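Local coordinates for protein beta-1,4-galactanase (Humicola insolens, PDB 1HJQ) that hydrolyses beta-1,4-galactosidic linkages in type I arabinogalactans as a family 53 glycoside hydrolase of clan GH-A, at residues 22-25 with 26-30; 199-203 with 204-208; 259-262 with 263-266. All blocks are in the same frame, centred on the assembly; numbering follows the deposited sequence.

Interaction 1 of 3, residues 22-25 with 26-30; sequences YKNV and NGQEK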
ATOM      1  N   TYR A  22     -22.006  -4.308   3.962  1.00 18.55           N
ATOM      2  CA  TYR A  22     -21.583  -2.950   4.284  1.00 17.59           C
ATOM      3  C   TYR A  22     -22.672  -1.912   4.061  1.00 17.95           C
ATOM      4  O   TYR A  22     -23.527  -2.062   3.188  1.00 18.62           O
ATOM      5  CB  TYR A  22     -20.360  -2.586   3.447  1.00 16.70           C
ATOM      6  CG  TYR A  22     -19.139  -3.418   3.760  1.00 17.05           C
ATOM      7  CD1 TYR A  22     -18.449  -3.256   4.971  1.00 15.58           C
ATOM      8  CD2 TYR A  22     -18.678  -4.382   2.857  1.00 16.47           C
ATOM      9  CE1 TYR A  22     -17.332  -4.031   5.276  1.00 15.49           C
ATOM     10  CE2 TYR A  22     -17.555  -5.169   3.152  1.00 17.09           C
ATOM     11  CZ  TYR A  22     -16.887  -4.989   4.365  1.00 16.32           C
ATOM     12  OH  TYR A  22     -15.792  -5.767   4.663  1.00 13.44           O
ATOM     13  N   LYS A  23     -22.628  -0.852   4.854  1.00 18.00           N
ATOM     14  CA  LYS A  23     -23.591   0.235   4.743  1.00 18.38           C
ATOM     15  C   LYS A  23     -22.839   1.532   4.990  1.00 18.34           C
ATOM     16  O   LYS A  23     -21.790   1.524   5.629  1.00 17.99           O
ATOM     17  CB  LYS A  23     -24.688   0.101   5.806  1.00 19.08           C
ATOM     18  CG  LYS A  23     -25.346  -1.272   5.897  1.00 20.46           C
ATOM     19  CD  LYS A  23     -24.507  -2.264   6.691  1.00 19.71           C
ATOM     20  CE  LYS A  23     -25.188  -3.620   6.717  1.00 19.66           C
ATOM     21  NZ  LYS A  23     -24.443  -4.602   7.543  1.00 19.93           N
ATOM     22  N   ASN A  24     -23.357   2.644   4.484  1.00 18.60           N
ATOM     23  CA  ASN A  24     -22.707   3.920   4.739  1.00 18.50           C
ATOM     24  C   ASN A  24     -23.096   4.309   6.165  1.00 18.86           C
ATOM     25  O   ASN A  24     -23.664   3.491   6.891  1.00 17.73           O
ATOM     26  CB  ASN A  24     -23.157   4.987   3.731  1.00 18.67           C
ATOM     27  CG  ASN A  24     -24.671   5.075   3.587  1.00 18.75           C
ATOM     28  OD1 ASN A  24     -25.421   4.839   4.537  1.00 19.38           O
ATOM     29  ND2 ASN A  24     -25.123   5.442   2.393  1.00 17.94           N
ATOM     30  N   VAL A  25     -22.802   5.542   6.570  1.00 20.01           N
ATOM     31  CA  VAL A  25     -23.121   5.986   7.934  1.00 21.31           C
ATOM     32  C   VAL A  25     -24.604   5.940   8.260  1.00 21.38           C
ATOM     33  O   VAL A  25     -24.987   5.880   9.424  1.00 20.58           O
ATOM     34  CB  VAL A  25     -22.694   7.451   8.209  1.00 21.36           C
ATOM     35  CG1 VAL A  25     -22.016   7.549   9.570  1.00 19.48           C
ATOM     36  CG2 VAL A  25     -21.804   7.956   7.115  1.00 22.68           C
ATOM     37  N   ASN A  26     -25.434   5.980   7.229  1.00 22.85           N
ATOM     38  CA  ASN A  26     -26.879   6.000   7.424  1.00 23.77           C
ATOM     39  C   ASN A  26     -27.554   4.639   7.443  1.00 23.68           C
ATOM     40  O   ASN A  26     -28.776   4.552   7.563  1.00 24.45           O
ATOM     41  CB  ASN A  26     -27.503   6.899   6.360  1.00 24.26           C
ATOM     42  CG  ASN A  26     -27.033   8.338   6.483  1.00 25.85           C
ATOM     43  OD1 ASN A  26     -26.887   9.051   5.484  1.00 26.95           O
ATOM     44  ND2 ASN A  26     -26.802   8.778   7.719  1.00 25.43           N
ATOM     45  N   GLY A  27     -26.758   3.580   7.333  1.00 23.04           N
ATOM     46  CA  GLY A  27     -27.309   2.239   7.364  1.00 21.56           C
ATOM     47  C   GLY A  27     -27.789   1.712   6.028  1.00 20.82           C
ATOM     48  O   GLY A  27     -28.395   0.640   5.963  1.00 21.07           O
ATOM     49  N   GLN A  28     -27.528   2.454   4.958  1.00 20.24           N
ATOM     50  CA  GLN A  28     -27.945   2.017   3.632  1.00 19.93           C
ATOM     51  C   GLN A  28     -26.935   1.005   3.076  1.00 19.73           C
ATOM     52  O   GLN A  28     -25.777   1.338   2.835  1.00 19.34           O
ATOM     53  CB  GLN A  28     -28.069   3.227   2.703  1.00 20.35           C
ATOM     54  CG  GLN A  28     -28.500   2.895   1.288  1.00 20.74           C
ATOM     55  CD  GLN A  28     -28.782   4.138   0.461  1.00 22.04           C
ATOM     56  OE1 GLN A  28     -27.971   5.067   0.416  1.00 22.62           O
ATOM     57  NE2 GLN A  28     -29.932   4.159  -0.202  1.00 21.74           N
ATOM     58  N   GLU A  29     -27.383  -0.234   2.892  1.00 19.55           N
ATOM     59  CA  GLU A  29     -26.535  -1.299   2.380  1.00 19.65           C
ATOM     60  C   GLU A  29     -26.224  -1.141   0.887  1.00 19.63           C
ATOM     61  O   GLU A  29     -27.104  -0.828   0.097  1.00 21.24           O
ATOM     62  CB  GLU A  29     -27.210  -2.654   2.617  1.00 19.30           C
ATOM     63  CG  GLU A  29     -26.355  -3.844   2.212  1.00 20.59           C
ATOM     64  CD  GLU A  29     -26.952  -5.176   2.620  1.00 22.06           C
ATOM     65  OE1 GLU A  29     -27.442  -5.291   3.763  1.00 23.79           O
ATOM     66  OE2 GLU A  29     -26.919  -6.120   1.804  1.00 21.89           O
ATOM     67  N   LYS A  30     -24.965  -1.338   0.511  1.00 18.92           N
ATOM     68  CA  LYS A  30     -24.539  -1.249  -0.889  1.00 19.10           C
ATOM     69  C   LYS A  30     -23.148  -1.869  -0.991  1.00 18.22           C
ATOM     70  O   LYS A  30     -22.511  -2.153   0.029  1.00 18.91           O
ATOM     71  CB  LYS A  30     -24.455   0.206  -1.381  1.00 19.26           C
ATOM     72  CG  LYS A  30     -25.105   1.240  -0.489  1.00 20.34           C
ATOM     73  CD  LYS A  30     -24.151   2.391  -0.250  1.00 19.90           C
ATOM     74  CE  LYS A  30     -24.412   3.558  -1.177  1.00 20.75           C
ATOM     75  NZ  LYS A  30     -25.346   4.547  -0.563  1.00 20.11           N
TER
HETATM   76  O   HOH W   1     -22.345  -4.751   0.977  1.00  9.02           O

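Interaction 2 of 3, residues 199-203 with 204-208; sequences GPFEM and SDFDM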
ATOM      1  N   GLY A 199      23.377   0.519 -10.170  1.00 17.92           N
ATOM      2  CA  GLY A 199      23.397   0.773 -11.600  1.00 16.51           C
ATOM      3  C   GLY A 199      22.208   0.200 -12.361  1.00 16.61           C
ATOM      4  O   GLY A 199      21.566   0.922 -13.124  1.00 16.49           O
ATOM      5  N   PRO A 200      21.881  -1.090 -12.174  1.00 16.23           N
ATOM      6  CA  PRO A 200      20.754  -1.711 -12.874  1.00 15.81           C
ATOM      7  C   PRO A 200      19.415  -0.990 -12.690  1.00 16.79           C
ATOM      8  O   PRO A 200      18.669  -0.806 -13.657  1.00 15.83           O
ATOM      9  CB  PRO A 200      20.744  -3.121 -12.304  1.00 16.94           C
ATOM     10  CG  PRO A 200      22.194  -3.371 -12.029  1.00 15.81           C
ATOM     11  CD  PRO A 200      22.593  -2.089 -11.358  1.00 15.77           C
ATOM     12  N   PHE A 201      19.101  -0.590 -11.458  1.00 17.55           N
ATOM     13  CA  PHE A 201      17.849   0.123 -11.201  1.00 18.80           C
ATOM     14  C   PHE A 201      18.117   1.610 -11.354  1.00 20.21           C
ATOM     15  O   PHE A 201      18.748   2.227 -10.499  1.00 20.72           O
ATOM     16  CB  PHE A 201      17.343  -0.168  -9.791  1.00 18.28           C
ATOM     17  CG  PHE A 201      15.929   0.277  -9.553  1.00 16.92           C
ATOM     18  CD1 PHE A 201      14.919  -0.080 -10.438  1.00 16.28           C
ATOM     19  CD2 PHE A 201      15.598   1.012  -8.422  1.00 17.22           C
ATOM     20  CE1 PHE A 201      13.605   0.281 -10.200  1.00 16.93           C
ATOM     21  CE2 PHE A 201      14.279   1.381  -8.171  1.00 17.36           C
ATOM     22  CZ  PHE A 201      13.280   1.013  -9.061  1.00 16.91           C
ATOM     23  N   GLU A 202      17.626   2.183 -12.445  1.00 21.77           N
ATOM     24  CA  GLU A 202      17.859   3.585 -12.740  1.00 23.48           C
ATOM     25  C   GLU A 202      16.808   4.546 -12.224  1.00 23.78           C
ATOM     26  O   GLU A 202      15.677   4.162 -11.935  1.00 24.42           O
ATOM     27  CB  GLU A 202      17.994   3.772 -14.245  1.00 26.12           C
ATOM     28  CG  GLU A 202      18.889   2.747 -14.912  1.00 30.59           C
ATOM     29  CD  GLU A 202      19.197   3.106 -16.352  1.00 32.81           C
ATOM     30  OE1 GLU A 202      19.859   4.149 -16.570  1.00 34.74           O
ATOM     31  OE2 GLU A 202      18.778   2.355 -17.259  1.00 33.54           O
ATOM     32  N   MET A 203      17.195   5.811 -12.132  1.00 24.01           N
ATOM     33  CA  MET A 203      16.298   6.850 -11.665  1.00 24.29           C
ATOM     34  C   MET A 203      15.052   6.950 -12.535  1.00 23.67           C
ATOM     35  O   MET A 203      13.977   7.286 -12.044  1.00 23.84           O
ATOM     36  CB  MET A 203      17.020   8.194 -11.643  1.00 25.36           C
ATOM     37  CG  MET A 203      18.111   8.277 -10.602  1.00 28.41           C
ATOM     38  SD  MET A 203      17.479   7.904  -8.960  1.00 30.93           S
ATOM     39  CE  MET A 203      16.451   9.353  -8.695  1.00 30.19           C
ATOM     40  N   SER A 204      15.186   6.651 -13.821  1.00 22.76           N
ATOM     41  CA  SER A 204      14.042   6.733 -14.720  1.00 22.44           C
ATOM     42  C   SER A 204      13.179   5.470 -14.700  1.00 22.47           C
ATOM     43  O   SER A 204      12.177   5.396 -15.412  1.00 21.98           O
ATOM     44  CB  SER A 204      14.509   7.019 -16.153  1.00 21.91           C
ATOM     45  OG  SER A 204      15.373   6.006 -16.640  1.00 21.87           O
ATOM     46  N   ASP A 205      13.565   4.485 -13.886  1.00 21.78           N
ATOM     47  CA  ASP A 205      12.808   3.236 -13.793  1.00 21.21           C
ATOM     48  C   ASP A 205      11.601   3.315 -12.872  1.00 20.58           C
ATOM     49  O   ASP A 205      10.716   2.466 -12.948  1.00 20.72           O
ATOM     50  CB  ASP A 205      13.696   2.072 -13.326  1.00 21.37           C
ATOM     51  CG  ASP A 205      14.657   1.597 -14.400  1.00 20.84           C
ATOM     52  OD1 ASP A 205      14.288   1.631 -15.594  1.00 21.01           O
ATOM     53  OD2 ASP A 205      15.775   1.173 -14.045  1.00 20.82           O
ATOM     54  N   PHE A 206      11.563   4.305 -11.984  1.00 20.21           N
ATOM     55  CA  PHE A 206      10.412   4.434 -11.099  1.00 20.32           C
ATOM     56  C   PHE A 206       9.968   5.870 -10.938  1.00 19.93           C
ATOM     57  O   PHE A 206      10.712   6.795 -11.235  1.00 20.21           O
ATOM     58  CB  PHE A 206      10.674   3.788  -9.732  1.00 20.64           C
ATOM     59  CG  PHE A 206      11.652   4.523  -8.870  1.00 21.00           C
ATOM     60  CD1 PHE A 206      12.982   4.652  -9.249  1.00 21.87           C
ATOM     61  CD2 PHE A 206      11.258   5.014  -7.629  1.00 20.82           C
ATOM     62  CE1 PHE A 206      13.908   5.254  -8.395  1.00 21.47           C
ATOM     63  CE2 PHE A 206      12.170   5.613  -6.777  1.00 20.12           C
ATOM     64  CZ  PHE A 206      13.499   5.730  -7.159  1.00 20.84           C
ATOM     65  N   ASP A 207       8.744   6.051 -10.461  1.00 20.11           N
ATOM     66  CA  ASP A 207       8.184   7.388 -10.320  1.00 20.12           C
ATOM     67  C   ASP A 207       7.774   7.765  -8.909  1.00 19.75           C
ATOM     68  O   ASP A 207       7.766   8.941  -8.549  1.00 20.15           O
ATOM     69  CB  ASP A 207       6.967   7.511 -11.235  1.00 20.05           C
ATOM     70  CG  ASP A 207       7.224   6.939 -12.615  1.00 20.27           C
ATOM     71  OD1 ASP A 207       8.106   7.468 -13.322  1.00 20.95           O
ATOM     72  OD2 ASP A 207       6.553   5.956 -12.989  1.00 19.25           O
ATOM     73  N   MET A 208       7.431   6.772  -8.106  1.00 19.10           N
ATOM     74  CA  MET A 208       6.989   7.062  -6.756  1.00 19.00           C
ATOM     75  C   MET A 208       7.747   6.309  -5.687  1.00 18.58           C
ATOM     76  O   MET A 208       8.356   5.266  -5.933  1.00 18.50           O
ATOM     77  CB  MET A 208       5.494   6.742  -6.599  1.00 19.30           C
ATOM     78  CG  MET A 208       4.567   7.449  -7.582  1.00 21.41           C
ATOM     79  SD  MET A 208       2.811   7.142  -7.239  1.00 22.90           S
ATOM     80  CE  MET A 208       2.534   8.313  -5.921  1.00 21.76           C
TER

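Interaction 3 of 3, residues 259-262 with 263-266; sequences FPAD and VRNV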
ATOM      1  N   PHE A 259       2.688   5.018  22.153  1.00 21.63           N
ATOM      2  CA  PHE A 259       2.391   5.767  20.943  1.00 21.25           C
ATOM      3  C   PHE A 259       3.267   7.015  20.853  1.00 21.17           C
ATOM      4  O   PHE A 259       3.800   7.478  21.853  1.00 20.82           O
ATOM      5  CB  PHE A 259       0.919   6.166  20.929  1.00 21.06           C
ATOM      6  CG  PHE A 259       0.009   5.106  20.381  1.00 21.39           C
ATOM      7  CD1 PHE A 259       0.112   3.788  20.810  1.00 21.37           C
ATOM      8  CD2 PHE A 259      -0.956   5.428  19.432  1.00 20.37           C
ATOM      9  CE1 PHE A 259      -0.736   2.802  20.298  1.00 22.10           C
ATOM     10  CE2 PHE A 259      -1.805   4.453  18.917  1.00 20.63           C
ATOM     11  CZ  PHE A 259      -1.695   3.136  19.351  1.00 20.92           C
ATOM     12  N   PRO A 260       3.446   7.564  19.645  1.00 21.74           N
ATOM     13  CA  PRO A 260       4.275   8.771  19.522  1.00 22.06           C
ATOM     14  C   PRO A 260       3.710   9.898  20.399  1.00 22.63           C
ATOM     15  O   PRO A 260       2.493  10.050  20.523  1.00 22.08           O
ATOM     16  CB  PRO A 260       4.192   9.088  18.035  1.00 21.90           C
ATOM     17  CG  PRO A 260       4.089   7.713  17.422  1.00 21.45           C
ATOM     18  CD  PRO A 260       3.084   7.034  18.320  1.00 21.10           C
ATOM     19  N   ALA A 261       4.597  10.678  21.007  1.00 22.82           N
ATOM     20  CA  ALA A 261       4.189  11.773  21.884  1.00 23.27           C
ATOM     21  C   ALA A 261       3.270  12.800  21.229  1.00 23.44           C
ATOM     22  O   ALA A 261       2.432  13.404  21.903  1.00 24.20           O
ATOM     23  CB  ALA A 261       5.421  12.471  22.439  1.00 22.65           C
ATOM     24  N   ASP A 262       3.418  13.003  19.925  1.00 23.48           N
ATOM     25  CA  ASP A 262       2.590  13.976  19.228  1.00 24.55           C
ATOM     26  C   ASP A 262       1.135  13.569  19.037  1.00 25.11           C
ATOM     27  O   ASP A 262       0.305  14.409  18.698  1.00 25.77           O
ATOM     28  CB  ASP A 262       3.191  14.332  17.865  1.00 24.95           C
ATOM     29  CG  ASP A 262       3.483  13.110  17.003  1.00 26.71           C
ATOM     30  OD1 ASP A 262       2.814  12.065  17.171  1.00 27.07           O
ATOM     31  OD2 ASP A 262       4.381  13.207  16.135  1.00 27.65           O
ATOM     32  N   VAL A 263       0.816  12.294  19.246  1.00 25.90           N
ATOM     33  CA  VAL A 263      -0.560  11.838  19.071  1.00 27.16           C
ATOM     34  C   VAL A 263      -1.178  11.204  20.314  1.00 28.42           C
ATOM     35  O   VAL A 263      -2.289  10.686  20.258  1.00 28.24           O
ATOM     36  CB  VAL A 263      -0.682  10.833  17.897  1.00 26.82           C
ATOM     37  CG1 VAL A 263      -0.248  11.495  16.597  1.00 25.62           C
ATOM     38  CG2 VAL A 263       0.141   9.594  18.176  1.00 26.08           C
ATOM     39  N   ARG A 264      -0.463  11.261  21.434  1.00 30.33           N
ATOM     40  CA  ARG A 264      -0.948  10.687  22.686  1.00 32.39           C
ATOM     41  C   ARG A 264      -2.161  11.435  23.233  1.00 32.71           C
ATOM     42  O   ARG A 264      -2.715  11.068  24.266  1.00 33.46           O
ATOM     43  CB  ARG A 264       0.177  10.682  23.722  1.00 33.64           C
ATOM     44  CG  ARG A 264       1.357   9.831  23.293  1.00 36.24           C
ATOM     45  CD  ARG A 264       2.526   9.903  24.264  1.00 38.00           C
ATOM     46  NE  ARG A 264       3.670   9.148  23.756  1.00 39.40           N
ATOM     47  CZ  ARG A 264       4.855   9.076  24.355  1.00 39.15           C
ATOM     48  NH1 ARG A 264       5.062   9.717  25.498  1.00 39.73           N
ATOM     49  NH2 ARG A 264       5.833   8.364  23.806  1.00 38.10           N
ATOM     50  N   ASN A 265      -2.567  12.482  22.528  1.00 32.83           N
ATOM     51  CA  ASN A 265      -3.718  13.290  22.922  1.00 32.63           C
ATOM     52  C   ASN A 265      -4.913  12.899  22.071  1.00 31.15           C
ATOM     53  O   ASN A 265      -6.054  13.192  22.419  1.00 31.99           O
ATOM     54  CB  ASN A 265      -3.407  14.767  22.703  1.00 34.76           C
ATOM     55  CG  ASN A 265      -2.829  15.035  21.319  1.00 36.51           C
ATOM     56  OD1 ASN A 265      -3.503  15.589  20.439  1.00 37.70           O
ATOM     57  ND2 ASN A 265      -1.576  14.628  21.117  1.00 36.13           N
ATOM     58  N   VAL A 266      -4.635  12.246  20.947  1.00 29.20           N
ATOM     59  CA  VAL A 266      -5.670  11.808  20.022  1.00 26.45           C
ATOM     60  C   VAL A 266      -6.372  10.587  20.601  1.00 24.80           C
ATOM     61  O   VAL A 266      -5.735   9.591  20.937  1.00 24.65           O
ATOM     62  CB  VAL A 266      -5.069  11.463  18.644  1.00 26.77           C
ATOM     63  CG1 VAL A 266      -6.171  11.024  17.684  1.00 26.14           C
ATOM     64  CG2 VAL A 266      -4.319  12.676  18.090  1.00 24.95           C
TER

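Interaction 1 of 3, residues 22-25 with 26-30
The side-chain oxygen of Asn24 collects two backbone N-H groups: OD1 lies 2.9 Å from Asn26 N and 3.2 Å from Gln28 N, reached from opposite faces of the amide plane. The first bond makes an Asx turn, superposed on the type I beta turn from Asn24 to Gly27, whose own bond joins Gly27 N to Asn24 O. CG of Asn24 stands between its backbone N and carbonyl carbon (chi1 50°), which folds the amide back over the turn. Gly27 takes a positive phi that suits glycine. Beyond it the two arms of the loop pair at a single antiparallel bridge: Asn24 N donates to Gln28 O and Lys30 N to Tyr22 O, flanking the non-hydrogen-bonded pair of Lys23 and Glu29. At the other end of the amide, ND2 donates to Glu38 OE1, the salt-bridge partner of Lys30 NZ, and ND2 also makes a weak 3.5 Å bond to Gln28 OE1. Were Asn24 replaced by an alanine, the N-H groups of Asn26 and Gln28 would probably lose their shared acceptor, and Glu38 one of its donors. One amide thus uses its acceptor to fix the loop's bend and its donor to tie that bend to helix 32-38.

Interaction 2 of 3, residues 199-203 with 204-208
Asp205 turns its side chain back on Phe201 and Glu202, and every atom of it finds something to meet. CB lies 3.6 Å from Phe201 CE1, the two side chains running antiparallel, with ring and carboxylate planes 28° apart. CG, anti to its own carbonyl carbon (chi1 -73°), sets the carboxylate beside the Glu202 backbone. There OD2 accepts from Glu202 N at 2.6 Å, on its anti side and somewhat out of plane, and also bonds to His158 ND1; OD1 bonds to Trp162 NE1, so helix 150-165 supplies two partners. A backbone bond from Asp205 N to Glu202 O, 2.9 Å, closes the same turn. Next along the chain, the Phe206 ring lies near parallel to that of Phe201 but slid aside, centroids 5.1 Å apart, with Phe201 CE2 over one face. Lys239 makes a cation-pi contact with Phe206, and its NZ bonds to the carbonyls of Met203 and Phe206. The turn thus directs the chain from helix 185-198 into strand 208-212. Three donors around a buried carboxylate would be expected to stabilise its negative charge, partly offsetting the nearby like charge of Glu202.

Interaction 3 of 3, residues 259-262 with 263-266
With CG of Arg264 anti to its carbonyl carbon (chi1 -62°) and the rest of the chain stretched out as far as NE, the guanidinium is carried back along the loop to the carbonyl of Phe259. It grips that single oxygen side-on: NE and NH2 both donate to Phe259 O, NH2 at 3.0 Å and nearly in line with the C=O bond. The oxygen lies close to the guanidinium plane, as a two-nitrogen grip requires. Ala261 covers one face of the same group, its CB standing 3.9 Å above the centre, while Arg264 CD packs against Ala261 CA. Between these ends the backbone closes a turn through Val263 N to Pro260 O, 3.1 Å. Val263 CG2 then rests on the proline ring, 3.9 Å from Pro260 CD, and approaches the Phe259 ring at its edge. A type I beta turn from Val263 to Val266 follows directly. In it Asn265, with CG between its backbone N and carbonyl carbon (chi1 49°), brings ND2 within 3.1 Å of Asp262 O; the acceptor lies in the amide plane, whereas the donor sits above the carbonyl plane. The Phe259 ring meets that of Phe268 edge-to-face and touches Cys310 of the disulfide with Cys252, Asp262 OD2 bonds to Leu223 N, and Val263 packs on Tyr276 of helix 270-286. Side-chain donors thus take up carbonyls of a winding loop that lacks regular secondary structure, and the cationic group directs two N-H bonds to a single peptide oxygen, which its charge is likely to polarise.

How the interactions relate
The three local contacts follow one another along a chain folded into an eight-stranded parallel barrel, the (beta/alpha)8 fold of clan GH-A, and none touches another. Interactions 1 and 2 lie on opposite sides of the chain's centre, their centres about 43 Å apart; interaction 3 lies about 31 Å from interaction 1 and about 36 Å from interaction 2, centre to centre. Interaction 1 lies in the loop between helices 12-17 and 32-38; interaction 3 lies in the long loop from strand 240-245 to helix 270-286. Interaction 2, conversely, leads from helix 185-198 into strand 208-212. Strand 240-245 ends at the nucleophile Glu245, yet all three turns are remote from the catalytic residues: each shapes a connection at the barrel's periphery.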